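Local coordinates for protein 3,4-dihydroxybenzoate decarboxylase (Enterobacter cloacae, PDB 5NY5) that probably catalyses the reversible decarboxylation of 3,4-dihydroxybenzoate to catechol as a UbiD-family enzyme that uses prenylated flavin and manganese, at residues A13-H18 with R79-L84; A33-V38 with P136-T141; A261-E266 with N313-Q318; L400-V405 with D462-W467. All blocks are in the same frame, centred on the assembly; numbering follows the deposited sequence.

Contact 1 of 4, residues A13-H18 with R79-L84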
loop_
_atom_site.group_PDB
_atom_site.type_symbol
_atom_site.label_atom_id
_atom_site.label_comp_id
_atom_site.label_asym_id
_atom_site.label_seq_id
_atom_site.Cartn_x
_atom_site.Cartn_y
_atom_site.Cartn_z
ATOM N N ALA A 13 8.673 24.739 -50.742
ATOM C CA ALA A 13 9.609 24.413 -51.810
ATOM C C ALA A 13 10.662 23.421 -51.338
ATOM O O ALA A 13 11.080 22.540 -52.098
ATOM C CB ALA A 13 10.266 25.688 -52.335
ATOM N N LEU A 14 11.103 23.547 -50.085
ATOM C CA LEU A 14 12.065 22.590 -49.548
ATOM C C LEU A 14 11.439 21.211 -49.391
ATOM O O LEU A 14 12.090 20.195 -49.660
ATOM C CB LEU A 14 12.615 23.085 -48.211
ATOM C CG LEU A 14 13.549 22.118 -47.479
ATOM C CD1 LEU A 14 14.733 21.747 -48.353
ATOM C CD2 LEU A 14 14.024 22.711 -46.169
ATOM N N LEU A 15 10.177 21.155 -48.964
ATOM C CA LEU A 15 9.513 19.866 -48.816
ATOM C C LEU A 15 9.349 19.164 -50.157
ATOM O O LEU A 15 9.430 17.933 -50.228
ATOM C CB LEU A 15 8.153 20.046 -48.145
ATOM C CG LEU A 15 8.153 20.637 -46.736
ATOM C CD1 LEU A 15 6.758 20.577 -46.144
ATOM C CD2 LEU A 15 9.146 19.909 -45.847
ATOM N N GLN A 16 9.126 19.925 -51.228
ATOM C CA GLN A 16 8.952 19.311 -52.537
ATOM C C GLN A 16 10.226 18.624 -53.008
ATOM O O GLN A 16 10.160 17.675 -53.796
ATOM C CB GLN A 16 8.486 20.360 -53.543
ATOM C CG GLN A 16 7.043 20.792 -53.328
ATOM C CD GLN A 16 6.682 22.049 -54.092
ATOM O OE1 GLN A 16 7.502 22.953 -54.241
ATOM N NE2 GLN A 16 5.448 22.114 -54.577
ATOM N N ARG A 17 11.387 19.071 -52.533
ATOM C CA ARG A 17 12.639 18.399 -52.852
ATOM C C ARG A 17 12.842 17.122 -52.048
ATOM O O ARG A 17 13.831 16.418 -52.272
ATOM C CB ARG A 17 13.822 19.348 -52.633
ATOM C CG ARG A 17 13.760 20.613 -53.484
ATOM C CD ARG A 17 15.132 21.264 -53.660
ATOM N NE ARG A 17 15.624 21.907 -52.444
ATOM C CZ ARG A 17 15.319 23.149 -52.080
ATOM N NH1 ARG A 17 14.513 23.885 -52.833
ATOM N NH2 ARG A 17 15.815 23.656 -50.959
ATOM N N HIS A 18 11.937 16.806 -51.125
ATOM C CA HIS A 18 11.986 15.573 -50.345
ATOM C C HIS A 18 10.631 14.894 -50.474
ATOM O O HIS A 18 9.705 15.185 -49.706
ATOM C CB HIS A 18 12.332 15.850 -48.884
ATOM C CG HIS A 18 13.687 16.455 -48.689
ATOM N ND1 HIS A 18 14.796 15.706 -48.367
ATOM C CD2 HIS A 18 14.110 17.738 -48.768
ATOM C CE1 HIS A 18 15.845 16.500 -48.258
ATOM N NE2 HIS A 18 15.456 17.739 -48.496
ATOM N N ARG A 79 7.728 14.907 -36.744
ATOM C CA ARG A 79 9.011 15.299 -36.174
ATOM C C ARG A 79 10.100 15.298 -37.236
ATOM O O ARG A 79 10.973 16.173 -37.237
ATOM C CB ARG A 79 9.382 14.377 -35.010
ATOM C CG ARG A 79 10.755 14.661 -34.416
ATOM C CD ARG A 79 11.062 13.763 -33.231
ATOM N NE ARG A 79 10.655 14.371 -31.969
ATOM C CZ ARG A 79 11.497 14.909 -31.097
ATOM N NH1 ARG A 79 12.798 14.906 -31.341
ATOM N NH2 ARG A 79 11.040 15.442 -29.979
ATOM N N GLU A 80 10.058 14.332 -38.155
ATOM C CA GLU A 80 11.008 14.324 -39.261
ATOM C C GLU A 80 10.840 15.564 -40.127
ATOM O O GLU A 80 11.822 16.224 -40.485
ATOM C CB GLU A 80 10.835 13.058 -40.103
ATOM C CG GLU A 80 11.463 11.799 -39.510
ATOM C CD GLU A 80 10.641 11.199 -38.384
ATOM O OE1 GLU A 80 9.408 11.401 -38.370
ATOM O OE2 GLU A 80 11.230 10.524 -37.513
ATOM N N ARG A 81 9.593 15.900 -40.465
ATOM C CA ARG A 81 9.343 17.065 -41.306
ATOM C C ARG A 81 9.835 18.342 -40.639
ATOM O O ARG A 81 10.440 19.200 -41.294
ATOM C CB ARG A 81 7.853 17.166 -41.635
ATOM C CG ARG A 81 7.450 18.477 -42.282
ATOM C CD ARG A 81 6.334 18.294 -43.296
ATOM N NE ARG A 81 5.044 17.996 -42.685
ATOM C CZ ARG A 81 4.502 16.784 -42.626
ATOM N NH1 ARG A 81 5.137 15.742 -43.140
ATOM N NH2 ARG A 81 3.320 16.615 -42.054
ATOM N N ALA A 82 9.597 18.482 -39.334
ATOM C CA ALA A 82 10.079 19.658 -38.621
ATOM C C ALA A 82 11.600 19.703 -38.597
ATOM O O ALA A 82 12.196 20.779 -38.728
ATOM C CB ALA A 82 9.519 19.677 -37.200
ATOM N N ALA A 83 12.247 18.549 -38.428
ATOM C CA ALA A 83 13.704 18.520 -38.410
ATOM C C ALA A 83 14.279 18.860 -39.779
ATOM O O ALA A 83 15.292 19.560 -39.879
ATOM C CB ALA A 83 14.194 17.152 -37.944
ATOM N N LEU A 84 13.643 18.371 -40.843
ATOM C CA LEU A 84 14.079 18.716 -42.189
ATOM C C LEU A 84 13.869 20.196 -42.472
ATOM O O LEU A 84 14.707 20.838 -43.116
ATOM C CB LEU A 84 13.333 17.856 -43.206
ATOM C CG LEU A 84 13.469 18.202 -44.687
ATOM C CD1 LEU A 84 14.912 18.082 -45.143
ATOM C CD2 LEU A 84 12.566 17.299 -45.505
#
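L15 and R81 mark the closest backbone approach between the last turn of helix 8-16 and helix 79-84, their CA atoms 8.0 Å apart, so the two backbones stay apart and side chains make most of the contact. The first helix ends here: H18 N still bonds to L15 O, and the chain then leaves the helical path with the H18 ring turned to the second helix. L84 comes to meet it from the opposite direction. Its CD1 lies over one face of the imidazole, 3.6 Å from the ring centroid and 19° off the normal, a CH-pi contact, while L84 CD2 rests against H18 CG at 3.5 Å. With CG anti to the backbone N (chi1 170°), L84 reaches out from its helix and sets both methyls against the ring. The pairing belongs to the N-terminal domain of the UbiD family, where it joins the opening helix to a later one. Beside it, L15 CD1 meets R81 CD at 3.7 Å, the two side chains crossing at about a right angle. The guanidinium of R81 turns elsewhere, donating to the carbonyls of G55, G74 and M75 and to H21 ND1, so only its aliphatic part serves L15. L14 CD2 touches L84 O at 3.6 Å.

Contact 2 of 4, residues A33-V38 with P136-T141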
loop_
_atom_site.group_PDB
_atom_site.type_symbol
_atom_site.label_atom_id
_atom_site.label_comp_id
_atom_site.label_asym_id
_atom_site.label_seq_id
_atom_site.Cartn_x
_atom_site.Cartn_y
_atom_site.Cartn_z
ATOM N N ALA A 33 -16.075 20.234 -41.818
ATOM C CA ALA A 33 -15.919 18.846 -41.387
ATOM C C ALA A 33 -15.186 17.971 -42.398
ATOM O O ALA A 33 -14.227 17.284 -42.035
ATOM C CB ALA A 33 -17.281 18.225 -41.054
ATOM N N GLU A 34 -15.630 17.972 -43.659
ATOM C CA GLU A 34 -15.052 17.064 -44.648
ATOM C C GLU A 34 -13.547 17.255 -44.771
ATOM O O GLU A 34 -12.798 16.277 -44.887
ATOM C CB GLU A 34 -15.727 17.262 -46.005
ATOM C CG GLU A 34 -14.954 16.659 -47.167
ATOM C CD GLU A 34 -15.784 16.531 -48.429
ATOM O OE1 GLU A 34 -16.507 15.523 -48.567
ATOM O OE2 GLU A 34 -15.716 17.437 -49.283
ATOM N N LEU A 35 -13.086 18.505 -44.730
ATOM C CA LEU A 35 -11.660 18.783 -44.855
ATOM C C LEU A 35 -10.856 18.050 -43.787
ATOM O O LEU A 35 -9.903 17.326 -44.097
ATOM C CB LEU A 35 -11.425 20.292 -44.780
ATOM C CG LEU A 35 -10.010 20.800 -45.047
ATOM C CD1 LEU A 35 -9.392 19.970 -46.124
ATOM C CD2 LEU A 35 -10.033 22.254 -45.477
ATOM N N ALA A 36 -11.233 18.220 -42.518
ATOM C CA ALA A 36 -10.507 17.550 -41.443
ATOM C C ALA A 36 -10.683 16.040 -41.517
ATOM O O ALA A 36 -9.742 15.286 -41.242
ATOM C CB ALA A 36 -10.973 18.074 -40.087
ATOM N N GLY A 37 -11.880 15.582 -41.887
ATOM C CA GLY A 37 -12.114 14.151 -41.991
ATOM C C GLY A 37 -11.187 13.480 -42.984
ATOM O O GLY A 37 -10.776 12.334 -42.789
ATOM N N VAL A 38 -10.845 14.185 -44.063
ATOM C CA VAL A 38 -9.918 13.636 -45.048
ATOM C C VAL A 38 -8.518 13.533 -44.464
ATOM O O VAL A 38 -7.883 12.473 -44.511
ATOM C CB VAL A 38 -9.929 14.487 -46.329
ATOM C CG1 VAL A 38 -8.807 14.064 -47.258
ATOM C CG2 VAL A 38 -11.268 14.369 -47.025
ATOM N N PRO A 136 -11.976 30.877 -45.851
ATOM C CA PRO A 136 -12.678 29.610 -45.564
ATOM C C PRO A 136 -12.114 28.906 -44.330
ATOM O O PRO A 136 -11.375 27.924 -44.398
ATOM C CB PRO A 136 -12.442 28.804 -46.842
ATOM C CG PRO A 136 -11.106 29.269 -47.315
ATOM C CD PRO A 136 -10.995 30.728 -46.939
ATOM N N ALA A 137 -12.466 29.426 -43.166
ATOM C CA ALA A 137 -12.024 28.822 -41.916
ATOM C C ALA A 137 -12.677 27.456 -41.753
ATOM O O ALA A 137 -13.910 27.359 -41.802
ATOM C CB ALA A 137 -12.368 29.723 -40.736
ATOM N N PRO A 138 -11.911 26.390 -41.564
ATOM C CA PRO A 138 -12.504 25.055 -41.494
ATOM C C PRO A 138 -13.029 24.735 -40.103
ATOM O O PRO A 138 -12.668 25.358 -39.104
ATOM C CB PRO A 138 -11.339 24.126 -41.863
ATOM C CG PRO A 138 -10.102 25.014 -41.955
ATOM C CD PRO A 138 -10.454 26.344 -41.382
ATOM N N THR A 139 -13.914 23.746 -40.064
ATOM C CA THR A 139 -14.378 23.142 -38.825
ATOM C C THR A 139 -13.823 21.729 -38.753
ATOM O O THR A 139 -13.922 20.972 -39.724
ATOM C CB THR A 139 -15.906 23.115 -38.754
ATOM O OG1 THR A 139 -16.413 22.197 -39.728
ATOM C CG2 THR A 139 -16.475 24.496 -39.031
ATOM N N ASN A 140 -13.228 21.378 -37.612
ATOM C CA ASN A 140 -12.607 20.065 -37.489
ATOM C C ASN A 140 -13.648 18.956 -37.373
ATOM O O ASN A 140 -13.509 17.903 -38.005
ATOM C CB ASN A 140 -11.655 20.044 -36.296
ATOM C CG ASN A 140 -10.245 20.449 -36.674
ATOM O OD1 ASN A 140 -9.358 19.606 -36.796
ATOM N ND2 ASN A 140 -10.033 21.744 -36.871
ATOM N N THR A 141 -14.683 19.164 -36.575
ATOM C CA THR A 141 -15.749 18.190 -36.389
ATOM C C THR A 141 -17.091 18.874 -36.557
ATOM O O THR A 141 -17.207 20.092 -36.376
ATOM C CB THR A 141 -15.687 17.527 -35.004
ATOM O OG1 THR A 141 -15.997 18.494 -33.995
ATOM C CG2 THR A 141 -14.312 16.939 -34.744
HETATM O O HOH W 1 -14.799 16.079 -39.228
#
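The N-terminus of helix 34-42 meets an extended, proline-rich loop that leads from helix 131-134 toward strand 148-157, and A33, at the N-cap position, carries the polar part of the meeting. A33 N points at T139 and has two acceptors there: the carbonyl oxygen T139 O at 3.1 Å, and T139 OG1 at 2.9 Å in a bond made weak by its N-H...O angle of 123°. The donor sits 27° out of the plane of the T139 carbonyl. The threonine hydroxyl lies between its own backbone N and carbonyl carbon (chi1 68°), a position that brings it to A33 N; its stronger polar partner is N32 OD1, just ahead of the helix. A33 O accepts from G37 N in the first helical turn and also from a water that lies between it and N140 O; the water's link to N140 O is short, so its position is doubtful. The contact ties the N-terminal domain of this UbiD-family protein to the Rift-related, flavin-binding part of the chain. One turn into the helix, A36 CB presses on N140 O at 3.3 Å, where the CA atoms of A36 and N140 come to 5.1 Å. L35 CD2 reaches P138 CB at 4.3 Å, apolar packing that continues onto F60 and I71 of the adjoining sheet. N140 OD1 accepts from G322 N, and its side chain lies about 9 Å from that of R171, which binds prenylated FMN when the cofactor, absent here, is present. A neighbouring subunit packs M479 on A33 and F478 on N140.

Contact 3 of 4, residues A261-E266 with N313-Q318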
loop_
_atom_site.group_PDB
_atom_site.type_symbol
_atom_site.label_atom_id
_atom_site.label_comp_id
_atom_site.label_asym_id
_atom_site.label_seq_id
_atom_site.Cartn_x
_atom_site.Cartn_y
_atom_site.Cartn_z
ATOM N N ALA A 261 4.192 37.070 -43.868
ATOM C CA ALA A 261 3.075 36.187 -43.581
ATOM C C ALA A 261 2.166 36.038 -44.797
ATOM O O ALA A 261 2.225 36.813 -45.754
ATOM C CB ALA A 261 2.273 36.708 -42.392
ATOM N N GLU A 262 1.311 35.016 -44.746
ATOM C CA GLU A 262 0.343 34.795 -45.814
ATOM C C GLU A 262 -0.910 35.635 -45.609
ATOM O O GLU A 262 -1.358 36.326 -46.530
ATOM C CB GLU A 262 -0.016 33.310 -45.901
ATOM C CG GLU A 262 1.065 32.440 -46.518
ATOM C CD GLU A 262 1.110 32.549 -48.030
ATOM O OE1 GLU A 262 0.043 32.747 -48.645
ATOM O OE2 GLU A 262 2.214 32.441 -48.602
ATOM N N ILE A 263 -1.492 35.587 -44.412
ATOM C CA ILE A 263 -2.717 36.311 -44.096
ATOM C C ILE A 263 -2.534 37.031 -42.768
ATOM O O ILE A 263 -1.919 36.495 -41.840
ATOM C CB ILE A 263 -3.939 35.371 -44.036
ATOM C CG1 ILE A 263 -4.053 34.552 -45.321
ATOM C CG2 ILE A 263 -5.218 36.161 -43.808
ATOM C CD1 ILE A 263 -5.275 33.676 -45.375
ATOM N N ILE A 264 -3.068 38.247 -42.680
ATOM C CA ILE A 264 -3.048 39.042 -41.460
ATOM C C ILE A 264 -4.474 39.455 -41.134
ATOM O O ILE A 264 -5.223 39.881 -42.019
ATOM C CB ILE A 264 -2.154 40.293 -41.600
ATOM C CG1 ILE A 264 -0.753 39.906 -42.067
ATOM C CG2 ILE A 264 -2.086 41.048 -40.280
ATOM C CD1 ILE A 264 -0.008 39.067 -41.076
ATOM N N ILE A 265 -4.849 39.329 -39.867
ATOM C CA ILE A 265 -6.113 39.850 -39.365
ATOM C C ILE A 265 -5.787 40.939 -38.355
ATOM O O ILE A 265 -5.183 40.667 -37.310
ATOM C CB ILE A 265 -6.979 38.751 -38.734
ATOM C CG1 ILE A 265 -7.251 37.639 -39.742
ATOM C CG2 ILE A 265 -8.288 39.332 -38.233
ATOM C CD1 ILE A 265 -8.119 36.526 -39.197
ATOM N N GLU A 266 -6.164 42.173 -38.673
ATOM C CA GLU A 266 -5.963 43.310 -37.783
ATOM C C GLU A 266 -7.273 43.601 -37.064
ATOM O O GLU A 266 -8.286 43.895 -37.707
ATOM C CB GLU A 266 -5.489 44.539 -38.555
ATOM C CG GLU A 266 -4.126 44.384 -39.205
ATOM C CD GLU A 266 -3.679 45.642 -39.921
ATOM O OE1 GLU A 266 -4.374 46.672 -39.806
ATOM O OE2 GLU A 266 -2.632 45.600 -40.598
ATOM N N ASN A 313 -1.025 37.813 -52.601
ATOM C CA ASN A 313 -1.731 37.298 -53.767
ATOM C C ASN A 313 -1.848 35.783 -53.686
ATOM O O ASN A 313 -0.847 35.080 -53.514
ATOM C CB ASN A 313 -1.003 37.706 -55.047
ATOM C CG ASN A 313 -1.074 39.196 -55.312
ATOM O OD1 ASN A 313 -1.953 39.887 -54.801
ATOM N ND2 ASN A 313 -0.149 39.699 -56.120
ATOM N N HIS A 314 -3.078 35.286 -53.815
ATOM C CA HIS A 314 -3.383 33.861 -53.706
ATOM C C HIS A 314 -2.932 33.321 -52.346
ATOM O O HIS A 314 -2.165 32.362 -52.241
ATOM C CB HIS A 314 -2.748 33.079 -54.861
ATOM C CG HIS A 314 -3.423 31.777 -55.149
ATOM N ND1 HIS A 314 -2.796 30.745 -55.813
ATOM C CD2 HIS A 314 -4.673 31.341 -54.872
ATOM C CE1 HIS A 314 -3.629 29.727 -55.928
ATOM N NE2 HIS A 314 -4.776 30.064 -55.365
ATOM N N ALA A 315 -3.437 33.962 -51.296
ATOM C CA ALA A 315 -2.964 33.700 -49.944
ATOM C C ALA A 315 -3.300 32.281 -49.507
ATOM O O ALA A 315 -4.428 31.811 -49.680
ATOM C CB ALA A 315 -3.570 34.703 -48.968
ATOM N N ILE A 316 -2.311 31.605 -48.935
ATOM C CA ILE A 316 -2.503 30.269 -48.390
ATOM C C ILE A 316 -3.062 30.389 -46.980
ATOM O O ILE A 316 -2.533 31.141 -46.154
ATOM C CB ILE A 316 -1.180 29.489 -48.394
ATOM C CG1 ILE A 316 -0.654 29.336 -49.822
ATOM C CG2 ILE A 316 -1.356 28.138 -47.734
ATOM C CD1 ILE A 316 0.761 28.813 -49.891
ATOM N N LEU A 317 -4.136 29.659 -46.701
ATOM C CA LEU A 317 -4.694 29.585 -45.354
ATOM C C LEU A 317 -4.105 28.366 -44.656
ATOM O O LEU A 317 -4.380 27.227 -45.045
ATOM C CB LEU A 317 -6.218 29.516 -45.399
ATOM C CG LEU A 317 -6.915 29.479 -44.039
ATOM C CD1 LEU A 317 -6.420 30.610 -43.160
ATOM C CD2 LEU A 317 -8.422 29.558 -44.203
ATOM N N GLN A 318 -3.288 28.601 -43.633
ATOM C CA GLN A 318 -2.643 27.534 -42.879
ATOM C C GLN A 318 -3.358 27.318 -41.553
ATOM O O GLN A 318 -3.658 28.280 -40.839
ATOM C CB GLN A 318 -1.167 27.849 -42.628
ATOM C CG GLN A 318 -0.444 26.797 -41.809
ATOM C CD GLN A 318 1.025 27.110 -41.616
ATOM O OE1 GLN A 318 1.467 28.234 -41.843
ATOM N NE2 GLN A 318 1.790 26.112 -41.198
#
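E262, just ahead of strand 263-269, meets the second segment with its whole side chain. CG lies anti to the carbonyl carbon (chi1 -74°) and the chain bends at chi2, which brings the carboxylate to the backbone of I316. There OE1 accepts from I316 N at 2.6 Å in a nearly straight bond, 175° at the hydrogen; the donor comes from the anti side, 34° out of the carboxylate plane. E262 CB sits 3.3 Å from I316 O, while OE1 lies 3.5 Å from I316 CB, so the acid also packs across this residue. The second oxygen, OE2, forms a salt bridge with R9 of helix 8-16, a pairing that would favour the charged form of the glutamate. I263 follows with apolar contacts: CG1 meets A315 CB at 3.7 Å, and CD1 reaches L317 CD1 at 4.0 Å. From I264 onward the strand runs away from the second segment, between strands 204-210 and 303-311. Two successive residues, E262 and I263, stand opposite the single M210 of strand 204-210, which makes a classic beta bulge, placed where the antiparallel sheet of the Rift-related domain adjoins the edge strand of the mixed sheet beside it.

Contact 4 of 4, residues L400-V405 with D462-W467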
loop_
_atom_site.group_PDB
_atom_site.type_symbol
_atom_site.label_atom_id
_atom_site.label_comp_id
_atom_site.label_asym_id
_atom_site.label_seq_id
_atom_site.Cartn_x
_atom_site.Cartn_y
_atom_site.Cartn_z
ATOM N N LEU A 400 11.115 5.954 -17.320
ATOM C CA LEU A 400 12.569 5.983 -17.349
ATOM C C LEU A 400 13.088 4.739 -18.057
ATOM O O LEU A 400 12.714 3.621 -17.699
ATOM C CB LEU A 400 13.133 6.044 -15.928
ATOM C CG LEU A 400 12.648 7.161 -15.004
ATOM C CD1 LEU A 400 12.920 6.800 -13.557
ATOM C CD2 LEU A 400 13.332 8.465 -15.357
ATOM N N VAL A 401 13.951 4.931 -19.054
ATOM C CA VAL A 401 14.568 3.833 -19.784
ATOM C C VAL A 401 16.057 4.122 -19.934
ATOM O O VAL A 401 16.517 5.245 -19.739
ATOM C CB VAL A 401 13.923 3.606 -21.167
ATOM C CG1 VAL A 401 12.459 3.252 -21.025
ATOM C CG2 VAL A 401 14.085 4.838 -22.027
ATOM N N ASP A 402 16.808 3.083 -20.296
ATOM C CA ASP A 402 18.250 3.184 -20.463
ATOM C C ASP A 402 18.605 3.617 -21.885
ATOM O O ASP A 402 17.743 3.799 -22.746
ATOM C CB ASP A 402 18.920 1.857 -20.118
ATOM C CG ASP A 402 18.731 1.471 -18.669
ATOM O OD1 ASP A 402 19.278 2.170 -17.791
ATOM O OD2 ASP A 402 18.041 0.463 -18.409
ATOM N N GLU A 403 19.905 3.777 -22.135
ATOM C CA GLU A 403 20.369 4.312 -23.408
ATOM C C GLU A 403 20.229 3.326 -24.561
ATOM O O GLU A 403 20.367 3.737 -25.716
ATOM C CB GLU A 403 21.826 4.766 -23.288
ATOM C CG GLU A 403 22.837 3.643 -23.089
ATOM C CD GLU A 403 22.937 3.178 -21.647
ATOM O OE1 GLU A 403 21.950 3.326 -20.899
ATOM O OE2 GLU A 403 24.010 2.669 -21.257
ATOM N N ASP A 404 19.956 2.050 -24.289
ATOM C CA ASP A 404 19.758 1.067 -25.345
ATOM C C ASP A 404 18.285 0.853 -25.674
ATOM O O ASP A 404 17.924 -0.185 -26.235
ATOM C CB ASP A 404 20.426 -0.257 -24.970
ATOM C CG ASP A 404 19.815 -0.899 -23.743
ATOM O OD1 ASP A 404 19.107 -0.201 -22.989
ATOM O OD2 ASP A 404 20.056 -2.105 -23.530
ATOM N N VAL A 405 17.432 1.815 -25.348
ATOM C CA VAL A 405 16.006 1.750 -25.635
ATOM C C VAL A 405 15.646 2.949 -26.496
ATOM O O VAL A 405 15.940 4.089 -26.127
ATOM C CB VAL A 405 15.164 1.731 -24.346
ATOM C CG1 VAL A 405 13.689 1.852 -24.672
ATOM C CG2 VAL A 405 15.432 0.470 -23.559
ATOM N N ASP A 462 9.736 3.299 -13.432
ATOM C CA ASP A 462 11.185 3.144 -13.525
ATOM C C ASP A 462 11.481 1.843 -14.257
ATOM O O ASP A 462 11.458 0.762 -13.667
ATOM C CB ASP A 462 11.829 3.169 -12.144
ATOM C CG ASP A 462 13.330 2.959 -12.197
ATOM O OD1 ASP A 462 13.908 2.566 -11.165
ATOM O OD2 ASP A 462 13.935 3.180 -13.268
ATOM N N CYS A 463 11.772 1.948 -15.553
ATOM C CA CYS A 463 12.104 0.795 -16.373
ATOM C C CYS A 463 13.590 0.713 -16.676
ATOM O O CYS A 463 13.980 0.096 -17.671
ATOM C CB CYS A 463 11.306 0.821 -17.674
ATOM S SG CYS A 463 9.545 0.937 -17.407
ATOM N N THR A 464 14.422 1.334 -15.848
ATOM C CA THR A 464 15.863 1.236 -15.993
ATOM C C THR A 464 16.369 0.015 -15.239
ATOM O O THR A 464 15.818 -0.376 -14.210
ATOM C CB THR A 464 16.560 2.500 -15.479
ATOM O OG1 THR A 464 16.439 2.582 -14.053
ATOM C CG2 THR A 464 15.935 3.732 -16.098
ATOM N N VAL A 465 17.412 -0.594 -15.777
ATOM C CA VAL A 465 18.009 -1.764 -15.131
ATOM C C VAL A 465 18.734 -1.314 -13.869
ATOM O O VAL A 465 19.529 -0.362 -13.925
ATOM C CB VAL A 465 18.965 -2.469 -16.092
ATOM C CG1 VAL A 465 19.561 -3.702 -15.443
ATOM C CG2 VAL A 465 18.248 -2.829 -17.371
ATOM N N PRO A 466 18.483 -1.937 -12.719
ATOM C CA PRO A 466 19.258 -1.607 -11.520
ATOM C C PRO A 466 20.745 -1.763 -11.790
ATOM O O PRO A 466 21.170 -2.697 -12.469
ATOM C CB PRO A 466 18.759 -2.622 -10.486
ATOM C CG PRO A 466 17.401 -2.995 -10.954
ATOM C CD PRO A 466 17.454 -2.955 -12.451
ATOM N N TRP A 467 21.531 -0.826 -11.254
ATOM C CA TRP A 467 22.957 -0.774 -11.562
ATOM C C TRP A 467 23.637 -2.118 -11.337
ATOM O O TRP A 467 24.474 -2.541 -12.143
ATOM C CB TRP A 467 23.636 0.304 -10.718
ATOM C CG TRP A 467 25.120 0.175 -10.711
ATOM C CD1 TRP A 467 25.886 -0.433 -9.761
ATOM C CD2 TRP A 467 26.021 0.644 -11.715
ATOM N NE1 TRP A 467 27.213 -0.363 -10.109
ATOM C CE2 TRP A 467 27.322 0.296 -11.305
ATOM C CE3 TRP A 467 25.857 1.336 -12.917
ATOM C CZ2 TRP A 467 28.448 0.610 -12.054
ATOM C CZ3 TRP A 467 26.976 1.644 -13.659
ATOM C CH2 TRP A 467 28.255 1.281 -13.226
HETATM O O HOH W 2 15.921 0.360 -19.717
#
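L400 and D462 form the tight end of this contact, a parallel bridge between strands 397-401 and 455-462 with CA atoms 5.0 Å apart. L400 O accepts from C463 N at 2.9 Å, though the bond is bent to 132° at the hydrogen. Against this backbone T464 CG2 packs at 3.6 Å from L400 CB, and L400 CD1 comes to 3.8 Å from D462 OD2. That carboxylate oxygen is gripped within its own segment: T464 N donates from above the carboxylate plane, making an Asx turn, and T464 OG1 donates at 2.7 Å to the syn lone pair. The two bonds fix the turn that carries the second segment away from the sheet.

Beyond V401 the segments part, and polar side-chain and water contacts replace the strand pairing. D402 OD2 takes the hydrogen of V465 N on its syn side at 2.9 Å, the bond fairly straight at 165°, while D402 OD1 faces T464 CB at 3.6 Å. A water lies between, accepting from D402 N and donating to C463 O; its approach to D402 OD2 is short and less certain. A glycerol, probably from the crystallisation liquor, makes a weak bond to the same D402 oxygen, which suggests that this end is the more accessible one. From D402 to V405 the chain makes a type I turn, away from the second segment. In the C-terminal domain of the UbiD family, L400 packs on Q381 and A385 of helix 380-391, whereas V401 and C463 face A416 and M417 of helix 410-419 and so lie between the sheet and that helix.

In the fold
Contacts 2, 3 and 4 are buried, whereas contact 1 is partly buried and rests on apolar and CH-pi packing between helix 79-84 and the end of helix 8-16 with the residues just after it. Contacts 2 and 3 touch, P136 O lying 3.4 Å from L317 CD2, but differ in chemistry: mainly backbone bonding at a helix start in one, a glutamate bound to a strand's backbone in the other. Contact 3 also meets the helix of contact 1, since R9 and L8 of helix 8-16 reach E262. Contact 4 stands apart in the C-terminal domain, its centre 47 Å from that of contact 3 across the chain's centre, and alone pairs two strands. Neighbouring subunits touch contacts 2 and 4 but not 1 or 3.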